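Succinate-acetate/proton symporter SatP (Escherichia coli K-12, PDB 5ZUG) forms a hexameric channel in the bacterial membrane that carries acetate and probably succinate, apparently together with protons. Local coordinates at residues V31-L36 / A155-L160. Numbering follows the deposited sequence.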
ATOM      1  N   VAL A  31     -10.093  -8.805  32.380  1.00 92.22           N
ATOM      2  CA  VAL A  31     -10.843  -9.480  33.433  1.00 92.38           C
ATOM      3  C   VAL A  31     -10.009 -10.567  34.091  1.00 89.94           C
ATOM      4  O   VAL A  31     -10.175 -10.849  35.280  1.00 95.54           O
ATOM      5  CB  VAL A  31     -12.170 -10.019  32.857  1.00 89.52           C
ATOM      6  CG1 VAL A  31     -12.693 -11.177  33.658  1.00 95.88           C
ATOM      7  CG2 VAL A  31     -13.197  -8.908  32.877  1.00 88.85           C
ATOM      8  N   GLY A  32      -9.123 -11.210  33.341  1.00 90.14           N
ATOM      9  CA  GLY A  32      -8.241 -12.213  33.908  1.00 86.18           C
ATOM     10  C   GLY A  32      -8.408 -13.596  33.310  1.00 86.33           C
ATOM     11  O   GLY A  32      -7.666 -14.504  33.687  1.00 86.42           O
ATOM     12  N   TYR A  33      -9.362 -13.840  32.414  1.00 94.01           N
ATOM     13  CA  TYR A  33      -9.540 -15.201  31.922  1.00 89.69           C
ATOM     14  C   TYR A  33      -8.326 -15.705  31.164  1.00 84.16           C
ATOM     15  O   TYR A  33      -8.005 -16.893  31.241  1.00 85.56           O
ATOM     16  CB  TYR A  33     -10.780 -15.288  31.031  1.00 89.90           C
ATOM     17  CG  TYR A  33     -12.095 -15.238  31.765  1.00 95.94           C
ATOM     18  CD1 TYR A  33     -12.161 -14.844  33.095  1.00100.96           C
ATOM     19  CD2 TYR A  33     -13.277 -15.590  31.124  1.00104.94           C
ATOM     20  CE1 TYR A  33     -13.366 -14.808  33.769  1.00111.22           C
ATOM     21  CE2 TYR A  33     -14.484 -15.551  31.786  1.00110.28           C
ATOM     22  CZ  TYR A  33     -14.524 -15.156  33.105  1.00112.18           C
ATOM     23  OH  TYR A  33     -15.725 -15.120  33.765  1.00113.88           O
ATOM     24  N   PHE A  34      -7.626 -14.829  30.456  1.00 86.35           N
ATOM     25  CA  PHE A  34      -6.582 -15.243  29.531  1.00 80.45           C
ATOM     26  C   PHE A  34      -5.439 -14.234  29.575  1.00 81.96           C
ATOM     27  O   PHE A  34      -5.563 -13.132  30.127  1.00 81.37           O
ATOM     28  CB  PHE A  34      -7.125 -15.355  28.096  1.00 81.19           C
ATOM     29  CG  PHE A  34      -8.322 -16.273  27.943  1.00 82.89           C
ATOM     30  CD1 PHE A  34      -8.167 -17.649  27.824  1.00 84.66           C
ATOM     31  CD2 PHE A  34      -9.614 -15.742  27.897  1.00 85.43           C
ATOM     32  CE1 PHE A  34      -9.274 -18.481  27.661  1.00 83.00           C
ATOM     33  CE2 PHE A  34     -10.725 -16.573  27.743  1.00 83.91           C
ATOM     34  CZ  PHE A  34     -10.548 -17.942  27.619  1.00 79.88           C
ATOM     35  N   ALA A  35      -4.304 -14.631  29.006  1.00 81.00           N
ATOM     36  CA  ALA A  35      -3.180 -13.723  28.843  1.00 78.58           C
ATOM     37  C   ALA A  35      -3.354 -12.887  27.576  1.00 83.10           C
ATOM     38  O   ALA A  35      -4.151 -13.208  26.680  1.00 74.92           O
ATOM     39  CB  ALA A  35      -1.859 -14.493  28.763  1.00 71.93           C
ATOM     40  N   LEU A  36      -2.558 -11.818  27.489  1.00 83.56           N
ATOM     41  CA  LEU A  36      -2.592 -11.017  26.282  1.00 76.74           C
ATOM     42  C   LEU A  36      -1.937 -11.827  25.171  1.00 81.06           C
ATOM     43  O   LEU A  36      -0.773 -11.606  24.810  1.00 80.45           O
ATOM     44  CB  LEU A  36      -1.921  -9.648  26.492  1.00 75.28           C
ATOM     45  CG  LEU A  36      -2.591  -8.562  25.624  1.00 85.13           C
ATOM     46  CD1 LEU A  36      -2.330  -7.170  26.176  1.00 80.51           C
ATOM     47  CD2 LEU A  36      -2.164  -8.678  24.154  1.00 78.60           C
ATOM     48  N   ALA A 155     -12.425  -2.509  34.936  1.00 96.27           N
ATOM     49  CA  ALA A 155     -12.411  -1.955  33.586  1.00 93.41           C
ATOM     50  C   ALA A 155     -12.656  -3.045  32.551  1.00 88.37           C
ATOM     51  O   ALA A 155     -13.268  -2.794  31.510  1.00 86.20           O
ATOM     52  CB  ALA A 155     -11.080  -1.255  33.313  1.00 88.51           C
ATOM     53  N   GLY A 156     -12.127  -4.245  32.797  1.00 92.08           N
ATOM     54  CA  GLY A 156     -12.364  -5.364  31.894  1.00 92.01           C
ATOM     55  C   GLY A 156     -13.834  -5.675  31.675  1.00 85.49           C
ATOM     56  O   GLY A 156     -14.270  -5.874  30.539  1.00 88.24           O
ATOM     57  N   TRP A 157     -14.622  -5.713  32.754  1.00 86.03           N
ATOM     58  CA  TRP A 157     -16.051  -6.000  32.612  1.00 85.97           C
ATOM     59  C   TRP A 157     -16.784  -4.867  31.889  1.00 89.02           C
ATOM     60  O   TRP A 157     -17.663  -5.115  31.050  1.00 84.23           O
ATOM     61  CB  TRP A 157     -16.668  -6.271  33.984  1.00 84.67           C
ATOM     62  CG  TRP A 157     -16.224  -7.579  34.485  1.00 92.27           C
ATOM     63  CD1 TRP A 157     -15.267  -7.807  35.435  1.00 89.08           C
ATOM     64  CD2 TRP A 157     -16.640  -8.869  34.008  1.00 91.24           C
ATOM     65  NE1 TRP A 157     -15.077  -9.165  35.595  1.00 97.29           N
ATOM     66  CE2 TRP A 157     -15.906  -9.840  34.733  1.00 96.16           C
ATOM     67  CE3 TRP A 157     -17.562  -9.298  33.050  1.00 86.68           C
ATOM     68  CZ2 TRP A 157     -16.068 -11.221  34.524  1.00 91.91           C
ATOM     69  CZ3 TRP A 157     -17.722 -10.670  32.844  1.00 95.14           C
ATOM     70  CH2 TRP A 157     -16.976 -11.612  33.580  1.00 96.96           C
ATOM     71  N   ILE A 158     -16.424  -3.615  32.177  1.00 85.57           N
ATOM     72  CA  ILE A 158     -17.005  -2.518  31.414  1.00 87.46           C
ATOM     73  C   ILE A 158     -16.625  -2.640  29.946  1.00 88.65           C
ATOM     74  O   ILE A 158     -17.445  -2.394  29.055  1.00 91.66           O
ATOM     75  CB  ILE A 158     -16.573  -1.164  32.010  1.00 88.21           C
ATOM     76  CG1 ILE A 158     -17.170  -1.020  33.407  1.00 91.16           C
ATOM     77  CG2 ILE A 158     -16.940   0.009  31.079  1.00 84.03           C
ATOM     78  CD1 ILE A 158     -17.027   0.336  34.005  1.00 85.19           C
ATOM     79  N   GLY A 159     -15.386  -3.059  29.672  1.00 88.15           N
ATOM     80  CA  GLY A 159     -14.944  -3.224  28.297  1.00 82.53           C
ATOM     81  C   GLY A 159     -15.685  -4.329  27.564  1.00 85.69           C
ATOM     82  O   GLY A 159     -15.928  -4.229  26.357  1.00 79.82           O
ATOM     83  N   LEU A 160     -15.999  -5.426  28.263  1.00 84.10           N
ATOM     84  CA  LEU A 160     -16.776  -6.487  27.628  1.00 82.71           C
ATOM     85  C   LEU A 160     -18.144  -5.972  27.193  1.00 83.53           C
ATOM     86  O   LEU A 160     -18.624  -6.304  26.100  1.00 81.72           O
ATOM     87  CB  LEU A 160     -16.929  -7.683  28.568  1.00 82.13           C
ATOM     88  CG  LEU A 160     -15.644  -8.447  28.873  1.00 83.51           C
ATOM     89  CD1 LEU A 160     -15.815  -9.370  30.065  1.00 83.02           C
ATOM     90  CD2 LEU A 160     -15.154  -9.200  27.651  1.00 89.93           C
TER
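Val31 sets its side chain against the indole of Trp157, in a contact between the loop region after helix 12-31 and helix 149-179, within the six-helix bundle of this GPR1/FUN34/YaaH-family subunit. Its two methyls share the work. Val31 CG2 stands over the five-membered ring of Trp157, 3.3 Å from its centroid and only 10° off the normal, a CH-pi contact. Val31 CG1 reaches further along the indole, 3.5 Å from Trp157 CZ2. Because Val31 CG1 is anti to the backbone N (chi1 156°), CG2 lies beside that nitrogen, and the forked side chain can spread both methyls across the flat ring system. Leu160, one helical turn beyond Gly156, brings CD1 to the same indole face and to within 3.9 Å of Val31 CG2, while its side chain also touches Asn27 and Leu28. With both methyls gone, as in an alanine at Val31, a gap would probably open over the indole and Trp157 would be freer to turn. Gly156 suits its place because a beta carbon there would collide with the backbone N of Val31; without one, the CA atoms of Val31 and Gly156 come within 4.7 Å. Gly32 follows with a positive phi of 119°, which a residue without a side chain adopts easily, and the chain breaks away from the helix. Beyond it, Phe34 stacks on Phe100 of a neighbouring subunit, which places the loop at a subunit interface of the hexamer. Tyr33 crosses Trp157 at about a right angle, and its OH meets the indole edge in plane, 3.7 Å from Trp157 CH2.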